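Local coordinates for protein Cif-like 1 (Burkholderia cenocepacia, PDB 7JQY) that probably hydrolyses epoxides, as a Cif-like member of the alpha/beta hydrolase fold family that assembles into an octamer, at residues 170-176 and 225-231; 149-153 and 238-242; 35-39 and 88-92. The protein carries 1 engineered substitution. All coordinates share one frame; numbering follows the deposited sequence.

Contact 1. Residues 170-176 and 225-231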
loop_
_atom_site.group_PDB
_atom_site.type_symbol
_atom_site.label_atom_id
_atom_site.label_comp_id
_atom_site.label_asym_id
_atom_site.label_seq_id
_atom_site.Cartn_x
_atom_site.Cartn_y
_atom_site.Cartn_z
ATOM N N PHE B 170 3.851 24.773 -13.142
ATOM C CA PHE B 170 5.238 25.039 -13.509
ATOM C C PHE B 170 6.154 24.874 -12.304
ATOM O O PHE B 170 7.229 24.267 -12.398
ATOM C CB PHE B 170 5.377 26.450 -14.088
ATOM C CG PHE B 170 4.948 26.575 -15.528
ATOM C CD1 PHE B 170 4.063 25.669 -16.091
ATOM C CD2 PHE B 170 5.432 27.606 -16.316
ATOM C CE1 PHE B 170 3.672 25.788 -17.415
ATOM C CE2 PHE B 170 5.048 27.729 -17.640
ATOM C CZ PHE B 170 4.166 26.819 -18.190
ATOM N N GLY B 171 5.752 25.432 -11.160
ATOM C CA GLY B 171 6.567 25.300 -9.962
ATOM C C GLY B 171 6.767 23.853 -9.542
ATOM O O GLY B 171 7.898 23.400 -9.360
ATOM N N LEU B 172 5.666 23.113 -9.370
ATOM C CA LEU B 172 5.763 21.731 -8.912
ATOM C C LEU B 172 6.597 20.893 -9.870
ATOM O O LEU B 172 7.485 20.149 -9.449
ATOM C CB LEU B 172 4.369 21.123 -8.748
ATOM C CG LEU B 172 4.376 19.607 -8.527
ATOM C CD1 LEU B 172 5.044 19.262 -7.206
ATOM C CD2 LEU B 172 2.971 19.014 -8.593
ATOM N N HIS B 173 6.314 20.994 -11.168
ATOM C CA HIS B 173 7.040 20.186 -12.136
ATOM C C HIS B 173 8.522 20.514 -12.134
ATOM O O HIS B 173 9.344 19.664 -12.487
ATOM C CB HIS B 173 6.454 20.381 -13.527
ATOM C CG HIS B 173 5.103 19.765 -13.693
ATOM N ND1 HIS B 173 4.495 19.628 -14.920
ATOM C CD2 HIS B 173 4.243 19.249 -12.782
ATOM C CE1 HIS B 173 3.313 19.059 -14.759
ATOM N NE2 HIS B 173 3.138 18.816 -13.472
ATOM N N GLN B 174 8.889 21.721 -11.717
ATOM C CA GLN B 174 10.297 22.084 -11.701
ATOM C C GLN B 174 11.014 21.629 -10.439
ATOM O O GLN B 174 12.224 21.843 -10.337
ATOM C CB GLN B 174 10.453 23.596 -11.886
ATOM C CG GLN B 174 10.339 24.042 -13.330
ATOM C CD GLN B 174 10.216 25.556 -13.465
ATOM O OE1 GLN B 174 9.969 26.252 -12.487
ATOM N NE2 GLN B 174 10.364 26.059 -14.680
ATOM N N GLN B 175 10.321 20.986 -9.500
ATOM C CA GLN B 175 10.950 20.437 -8.296
ATOM C C GLN B 175 11.459 19.018 -8.582
ATOM O O GLN B 175 10.691 18.050 -8.576
ATOM C CB GLN B 175 9.964 20.449 -7.132
ATOM C CG GLN B 175 9.314 21.812 -6.870
ATOM C CD GLN B 175 10.327 22.946 -6.795
ATOM O OE1 GLN B 175 11.136 23.010 -5.865
ATOM N NE2 GLN B 175 10.300 23.835 -7.784
ATOM N N ARG B 176 12.766 18.886 -8.809
ATOM C CA ARG B 176 13.341 17.584 -9.117
ATOM C C ARG B 176 13.138 16.626 -7.948
ATOM O O ARG B 176 13.360 16.985 -6.789
ATOM C CB ARG B 176 14.830 17.724 -9.444
ATOM C CG ARG B 176 15.475 16.436 -10.006
ATOM C CD ARG B 176 16.820 16.704 -10.655
ATOM N NE ARG B 176 16.701 17.290 -11.988
ATOM C CZ ARG B 176 16.974 18.563 -12.266
ATOM N NH1 ARG B 176 17.378 19.379 -11.301
ATOM N NH2 ARG B 176 16.850 19.020 -13.503
ATOM N N PHE B 225 8.900 15.877 -16.690
ATOM C CA PHE B 225 9.159 17.031 -15.833
ATOM C C PHE B 225 10.439 17.761 -16.220
ATOM O O PHE B 225 10.568 18.960 -15.947
ATOM C CB PHE B 225 9.218 16.598 -14.368
ATOM C CG PHE B 225 7.902 16.126 -13.829
ATOM C CD1 PHE B 225 6.713 16.658 -14.308
ATOM C CD2 PHE B 225 7.850 15.138 -12.854
ATOM C CE1 PHE B 225 5.490 16.222 -13.813
ATOM C CE2 PHE B 225 6.638 14.692 -12.363
ATOM C CZ PHE B 225 5.455 15.238 -12.843
ATOM N N GLU B 226 11.405 17.054 -16.815
ATOM C CA GLU B 226 12.630 17.691 -17.285
ATOM C C GLU B 226 12.378 18.655 -18.440
ATOM O O GLU B 226 13.197 19.553 -18.675
ATOM C CB GLU B 226 13.644 16.625 -17.716
ATOM C CG GLU B 226 14.178 15.758 -16.577
ATOM C CD GLU B 226 15.047 16.524 -15.594
ATOM O OE1 GLU B 226 15.714 17.494 -16.016
ATOM O OE2 GLU B 226 15.066 16.161 -14.398
ATOM N N LEU B 227 11.278 18.485 -19.175
ATOM C CA LEU B 227 10.900 19.502 -20.147
ATOM C C LEU B 227 10.647 20.835 -19.455
ATOM O O LEU B 227 11.077 21.887 -19.941
ATOM C CB LEU B 227 9.644 19.074 -20.908
ATOM C CG LEU B 227 9.663 17.703 -21.578
ATOM C CD1 LEU B 227 8.246 17.233 -21.946
ATOM C CD2 LEU B 227 10.526 17.817 -22.795
ATOM N N TYR B 228 9.976 20.793 -18.299
ATOM C CA TYR B 228 9.678 21.982 -17.507
ATOM C C TYR B 228 10.905 22.487 -16.757
ATOM O O TYR B 228 11.042 23.695 -16.532
ATOM C CB TYR B 228 8.544 21.676 -16.524
ATOM C CG TYR B 228 7.211 21.395 -17.199
ATOM C CD1 TYR B 228 6.226 22.369 -17.258
ATOM C CD2 TYR B 228 6.940 20.154 -17.775
ATOM C CE1 TYR B 228 5.013 22.130 -17.875
ATOM C CE2 TYR B 228 5.727 19.901 -18.391
ATOM C CZ TYR B 228 4.766 20.899 -18.438
ATOM O OH TYR B 228 3.558 20.668 -19.050
ATOM N N ARG B 229 11.792 21.582 -16.341
ATOM C CA ARG B 229 13.001 22.012 -15.654
ATOM C C ARG B 229 13.962 22.702 -16.606
ATOM O O ARG B 229 14.854 23.426 -16.153
ATOM C CB ARG B 229 13.659 20.826 -14.965
ATOM C CG ARG B 229 12.883 20.361 -13.758
ATOM C CD ARG B 229 13.037 18.864 -13.530
ATOM N NE ARG B 229 11.971 18.375 -12.662
ATOM C CZ ARG B 229 11.824 17.110 -12.285
ATOM N NH1 ARG B 229 12.688 16.176 -12.706
ATOM N NH2 ARG B 229 10.808 16.775 -11.493
ATOM N N ALA B 230 13.771 22.524 -17.909
ATOM C CA ALA B 230 14.560 23.197 -18.933
ATOM C C ALA B 230 13.981 24.549 -19.358
ATOM O O ALA B 230 14.558 25.192 -20.238
ATOM C CB ALA B 230 14.689 22.306 -20.170
ATOM N N PHE B 231 12.840 24.977 -18.804
ATOM C CA PHE B 231 12.238 26.249 -19.226
ATOM C C PHE B 231 13.191 27.441 -19.149
ATOM O O PHE B 231 13.239 28.216 -20.119
ATOM C CB PHE B 231 10.960 26.536 -18.421
ATOM C CG PHE B 231 9.737 25.830 -18.940
ATOM C CD1 PHE B 231 9.767 25.136 -20.143
ATOM C CD2 PHE B 231 8.568 25.820 -18.198
ATOM C CE1 PHE B 231 8.638 24.470 -20.608
ATOM C CE2 PHE B 231 7.437 25.162 -18.655
ATOM C CZ PHE B 231 7.468 24.484 -19.859
#

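Contact 2. Residues 149-153 and 238-242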
loop_
_atom_site.group_PDB
_atom_site.type_symbol
_atom_site.label_atom_id
_atom_site.label_comp_id
_atom_site.label_asym_id
_atom_site.label_seq_id
_atom_site.Cartn_x
_atom_site.Cartn_y
_atom_site.Cartn_z
ATOM N N PRO B 149 1.310 29.356 -25.792
ATOM C CA PRO B 149 2.400 30.254 -26.197
ATOM C C PRO B 149 3.765 29.644 -25.918
ATOM O O PRO B 149 3.935 28.838 -25.000
ATOM C CB PRO B 149 2.178 31.488 -25.321
ATOM C CG PRO B 149 1.531 30.918 -24.074
ATOM C CD PRO B 149 0.625 29.824 -24.570
ATOM N N VAL B 150 4.758 30.069 -26.696
ATOM C CA VAL B 150 6.109 29.527 -26.541
ATOM C C VAL B 150 6.915 30.461 -25.648
ATOM O O VAL B 150 6.585 31.651 -25.537
ATOM C CB VAL B 150 6.807 29.297 -27.895
ATOM C CG1 VAL B 150 5.909 28.516 -28.838
ATOM C CG2 VAL B 150 7.249 30.599 -28.523
ATOM N N PRO B 151 7.944 29.968 -24.965
ATOM C CA PRO B 151 8.760 30.851 -24.125
ATOM C C PRO B 151 9.400 31.975 -24.932
ATOM O O PRO B 151 9.676 31.840 -26.126
ATOM C CB PRO B 151 9.820 29.914 -23.542
ATOM C CG PRO B 151 9.207 28.532 -23.632
ATOM C CD PRO B 151 8.349 28.551 -24.858
ATOM N N GLY B 152 9.631 33.102 -24.254
ATOM C CA GLY B 152 10.226 34.274 -24.844
ATOM C C GLY B 152 9.227 35.312 -25.315
ATOM O O GLY B 152 9.573 36.496 -25.388
ATOM N N THR B 153 8.003 34.902 -25.633
ATOM C CA THR B 153 7.014 35.872 -26.066
ATOM C C THR B 153 6.468 36.634 -24.859
ATOM O O THR B 153 6.600 36.203 -23.713
ATOM C CB THR B 153 5.879 35.178 -26.831
ATOM O OG1 THR B 153 5.178 34.273 -25.964
ATOM C CG2 THR B 153 6.441 34.414 -28.015
ATOM N N PHE B 238 15.166 30.977 -26.726
ATOM C CA PHE B 238 14.088 31.412 -27.617
ATOM C C PHE B 238 14.106 32.918 -27.846
ATOM O O PHE B 238 13.806 33.385 -28.952
ATOM C CB PHE B 238 12.731 30.995 -27.045
ATOM C CG PHE B 238 12.335 29.600 -27.393
ATOM C CD1 PHE B 238 13.298 28.613 -27.567
ATOM C CD2 PHE B 238 11.000 29.275 -27.559
ATOM C CE1 PHE B 238 12.935 27.327 -27.892
ATOM C CE2 PHE B 238 10.627 27.991 -27.886
ATOM C CZ PHE B 238 11.595 27.008 -28.051
ATOM N N LYS B 239 14.467 33.686 -26.816
ATOM C CA LYS B 239 14.569 35.136 -26.958
ATOM C C LYS B 239 15.572 35.498 -28.045
ATOM O O LYS B 239 15.390 36.477 -28.781
ATOM C CB LYS B 239 15.001 35.737 -25.614
ATOM C CG LYS B 239 13.959 35.645 -24.506
ATOM C CD LYS B 239 14.547 35.928 -23.115
ATOM C CE LYS B 239 13.763 36.876 -22.227
ATOM N NZ LYS B 239 13.929 36.399 -20.810
ATOM N N ALA B 240 16.655 34.730 -28.128
ATOM C CA ALA B 240 17.612 34.882 -29.218
ATOM C C ALA B 240 17.005 34.475 -30.553
ATOM O O ALA B 240 17.265 35.112 -31.581
ATOM C CB ALA B 240 18.876 34.069 -28.923
ATOM N N PHE B 241 16.188 33.419 -30.564
ATOM C CA PHE B 241 15.564 32.979 -31.808
ATOM C C PHE B 241 14.650 34.055 -32.397
ATOM O O PHE B 241 14.522 34.164 -33.622
ATOM C CB PHE B 241 14.746 31.702 -31.569
ATOM C CG PHE B 241 15.564 30.428 -31.459
ATOM C CD1 PHE B 241 16.846 30.338 -31.998
ATOM C CD2 PHE B 241 15.031 29.311 -30.822
ATOM C CE1 PHE B 241 17.578 29.158 -31.898
ATOM C CE2 PHE B 241 15.753 28.128 -30.712
ATOM C CZ PHE B 241 17.028 28.049 -31.253
ATOM N N MET B 242 14.033 34.876 -31.556
ATOM C CA MET B 242 13.025 35.824 -32.027
ATOM C C MET B 242 13.607 37.119 -32.565
ATOM O O MET B 242 12.865 38.076 -32.792
ATOM C CB MET B 242 12.055 36.154 -30.898
ATOM C CG MET B 242 10.881 35.221 -30.800
ATOM S SD MET B 242 9.908 35.664 -29.362
ATOM C CE MET B 242 11.165 35.506 -28.109
#

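Contact 3. Residues 35-39 and 88-92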
loop_
_atom_site.group_PDB
_atom_site.type_symbol
_atom_site.label_atom_id
_atom_site.label_comp_id
_atom_site.label_asym_id
_atom_site.label_seq_id
_atom_site.Cartn_x
_atom_site.Cartn_y
_atom_site.Cartn_z
ATOM N N ASP B 35 21.987 7.963 -30.227
ATOM C CA ASP B 35 21.972 7.206 -28.993
ATOM C C ASP B 35 20.562 6.969 -28.465
ATOM O O ASP B 35 20.356 5.989 -27.737
ATOM C CB ASP B 35 22.876 7.924 -27.976
ATOM C CG ASP B 35 23.735 6.907 -27.209
ATOM O OD1 ASP B 35 23.831 5.730 -27.684
ATOM O OD2 ASP B 35 24.459 7.287 -26.293
ATOM N N VAL B 36 19.590 7.871 -28.792
ATOM C CA VAL B 36 18.198 7.854 -28.327
ATOM C C VAL B 36 17.317 7.238 -29.415
ATOM O O VAL B 36 17.485 7.543 -30.603
ATOM C CB VAL B 36 17.712 9.285 -28.020
ATOM C CG1 VAL B 36 16.212 9.322 -27.738
ATOM C CG2 VAL B 36 18.517 9.877 -26.872
ATOM N N ARG B 37 16.371 6.372 -29.031
ATOM C CA ARG B 37 15.380 5.832 -29.969
ATOM C C ARG B 37 14.039 6.549 -29.818
ATOM O O ARG B 37 13.531 6.691 -28.699
ATOM C CB ARG B 37 15.189 4.324 -29.766
ATOM C CG ARG B 37 14.180 3.660 -30.728
ATOM C CD ARG B 37 14.158 2.128 -30.550
ATOM N NE ARG B 37 13.433 1.769 -29.336
ATOM C CZ ARG B 37 13.150 0.531 -28.939
ATOM N NH1 ARG B 37 13.530 -0.519 -29.658
ATOM N NH2 ARG B 37 12.475 0.349 -27.808
ATOM N N LEU B 38 13.477 7.001 -30.942
ATOM C CA LEU B 38 12.186 7.670 -30.963
ATOM C C LEU B 38 11.139 6.771 -31.607
ATOM O O LEU B 38 11.410 6.101 -32.610
ATOM C CB LEU B 38 12.238 9.003 -31.724
ATOM C CG LEU B 38 13.011 10.161 -31.092
ATOM C CD1 LEU B 38 12.584 11.478 -31.731
ATOM C CD2 LEU B 38 12.842 10.206 -29.581
ATOM N N HIS B 39 9.941 6.781 -31.024
ATOM C CA HIS B 39 8.779 6.062 -31.524
ATOM C C HIS B 39 7.863 7.020 -32.276
ATOM O O HIS B 39 7.696 8.177 -31.882
ATOM C CB HIS B 39 8.034 5.406 -30.357
ATOM C CG HIS B 39 6.706 4.825 -30.723
ATOM N ND1 HIS B 39 5.518 5.476 -30.469
ATOM C CD2 HIS B 39 6.375 3.640 -31.289
ATOM C CE1 HIS B 39 4.512 4.726 -30.882
ATOM N NE2 HIS B 39 5.005 3.606 -31.382
ATOM N N GLU B 88 6.323 5.843 -26.124
ATOM C CA GLU B 88 7.163 4.673 -26.297
ATOM C C GLU B 88 8.601 5.028 -26.662
ATOM O O GLU B 88 9.388 4.135 -26.983
ATOM C CB GLU B 88 6.551 3.765 -27.365
ATOM C CG GLU B 88 5.154 3.293 -27.008
ATOM C CD GLU B 88 5.147 2.454 -25.738
ATOM O OE1 GLU B 88 5.917 1.473 -25.656
ATOM O OE2 GLU B 88 4.376 2.782 -24.813
ATOM N N SER B 89 8.958 6.305 -26.628
ATOM C CA SER B 89 10.319 6.696 -26.944
ATOM C C SER B 89 11.240 6.484 -25.742
ATOM O O SER B 89 10.793 6.266 -24.609
ATOM C CB SER B 89 10.342 8.156 -27.384
ATOM O OG SER B 89 9.816 8.268 -28.696
ATOM N N ASP B 90 12.548 6.505 -26.012
ATOM C CA ASP B 90 13.529 6.378 -24.944
ATOM C C ASP B 90 13.445 7.570 -23.992
ATOM O O ASP B 90 12.946 8.646 -24.343
ATOM C CB ASP B 90 14.939 6.260 -25.520
ATOM C CG ASP B 90 15.220 4.869 -26.073
ATOM O OD1 ASP B 90 14.325 3.996 -25.952
ATOM O OD2 ASP B 90 16.311 4.664 -26.642
ATOM N N LYS B 91 13.950 7.369 -22.769
ATOM C CA LYS B 91 13.959 8.392 -21.723
ATOM C C LYS B 91 15.396 8.626 -21.272
ATOM O O LYS B 91 15.794 8.188 -20.181
ATOM C CB LYS B 91 13.086 7.995 -20.533
ATOM C CG LYS B 91 11.589 8.128 -20.775
ATOM C CD LYS B 91 10.987 6.794 -21.165
ATOM C CE LYS B 91 9.496 6.912 -21.459
ATOM N NZ LYS B 91 9.050 5.754 -22.300
ATOM N N PRO B 92 16.200 9.329 -22.075
ATOM C CA PRO B 92 17.596 9.571 -21.682
ATOM C C PRO B 92 17.722 10.545 -20.515
ATOM O O PRO B 92 16.721 11.087 -20.035
ATOM C CB PRO B 92 18.229 10.139 -22.962
ATOM C CG PRO B 92 17.096 10.714 -23.722
ATOM C CD PRO B 92 15.896 9.862 -23.414
HETATM O O HOH W 1 12.265 3.478 -27.169
#

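Contact 1. Residues 170-176 and 225-231
An aromatic cluster of F170, H173, F225, Y228 and F231 ties helix 169-173 to helix 220-229 and the start of helix 231-241, within the helical excursion that is probably the cap of this alpha/beta hydrolase. H173 packs between F225 and Y228: F225 CE1 lies 3.4 Å from H173 CD2, above the imidazole face, while the ND1 edge meets the face of Y228 with the planes 88° apart. A hydrogen bond between H173 NE2 and Y190 OH helps to fix the turn of this ring. F170 offers its own face to the edges of Y228 and F231, with F170 CE2 3.7 Å from F231 CE2. Q174, extended beyond CG, donates from NE2 to Y228 O (3.1 Å), which F231 N reaches from the opposite face of the carbonyl plane. On the polar flank R229 NE bonds to H173 O at 2.9 Å. A bend at chi3 (-78°) lays the R176 guanidinium side-on to E226, NE to OE2 (3.1 Å) and NH2 to OE1 (3.2 Å), both through syn lone pairs. R229 NH1, also paired with E180, meets E226 OE2 at 2.9 Å from above the carboxylate plane.

Contact 2. Residues 149-153 and 238-242
The edge of the F238 ring meets P151 and V150. Its CD2 approaches P151 O to 3.2 Å, close to the ring plane, and the neighbouring CE2 rests 3.8 Å from P151 CD and near V150 CB. One turn on, just past the end of helix 231-241, M242 covers the other end of the same loop. Its chain is extended through chi2 and then folds at chi3 (-58°), which carries the methyl CE to 3.3 Å from G152 O and leaves SD 3.9 Å from T153 CG2. Between these two side chains the backbones draw close at G152, where K239 CG passes 4.0 Å from G152 CA. No hydrogen bond crosses this interface, so the fit rests on van der Waals packing.

The second shell holds the loop in shape. T153 OG1, set between the backbone N and the carbonyl carbon of its own residue (chi1 64°), donates to V150 O at 3.0 Å and also caps W156 N. Helix 124-135 packs on the contact through Y130, whose ring meets F238 edge-to-face, and through V126 against V150 and M127 against P151. V150 to T153 form a type II beta turn, with proline second and a positive-phi glycine third, that delivers T153 to the N-cap of helix 154-161.

Contact 3. Residues 35-39 and 88-92
With chi1 of -77°, D90 CG stands beside its own backbone N, which brings the carboxylate to R37 N, and S89, turned likewise (chi1 -74°), holds its hydroxyl against the H39 peptide. The two segments run roughly antiparallel, yet one backbone bond is joined by two side-chain bonds. D90 N donates to R37 O at 2.9 Å and nearly straight, while D90 OD2 takes R37 N at 2.9 Å from well above the carboxylate plane. Next along, S89 OG accepts H39 N at 2.8 Å and is also bonded to D82 O, so the hydroxyl bridges two backbones. Two of the three cross-segment bonds thus use side-chain oxygens of the loop as acceptors.

At one end of the contact E88 CB lies over a face of the H39 imidazole, 3.5 Å from H39 CG, a CH-pi contact. H39 ND1 bonds to D82 OD2 and NE2 to R28 NE, so both ring nitrogens are held. At the other end V36 CG2 packs on P92 CG at 3.6 Å. A water joins the segments as well, accepting from R37 NE (3.0 Å) and donating to E88 O (3.0 Å). The polar ends of E88 and R37 reach a neighbouring subunit, where K196 pairs with E88 OE1, while the K196 and T199 carbonyls receive the R37 guanidinium.

The contact lies at the start of strand 37-43, which is flanked in the sheet by strands 26-32 and 77-82; L38 packs on helix 98-111, and K91 of the loop reaches helix 220-229.

How the contacts relate
From the N terminus, contact 3 closes first: the chain leaves 35-39, completes strand 37-43, adds 50-54 and 77-82, and returns at 88-92, binding the loop before helix 98-111 to the start of an early strand. Contact 2 opens at 149-153 and closes at 238-242, joining the loop between strand 140-146 and helix 154-161 to the end of helix 231-241. Its loop spans the helical excursion, and contact 1 is nested inside it, with 170-176 meeting 225-231. Contacts 1 and 2 share consecutive helices, 220-229 and 231-241, with centres about 18 Å apart. Contact 3 precedes both in series; its centre lies about 26 Å from that of contact 2, in the sheet-forming part of the fold.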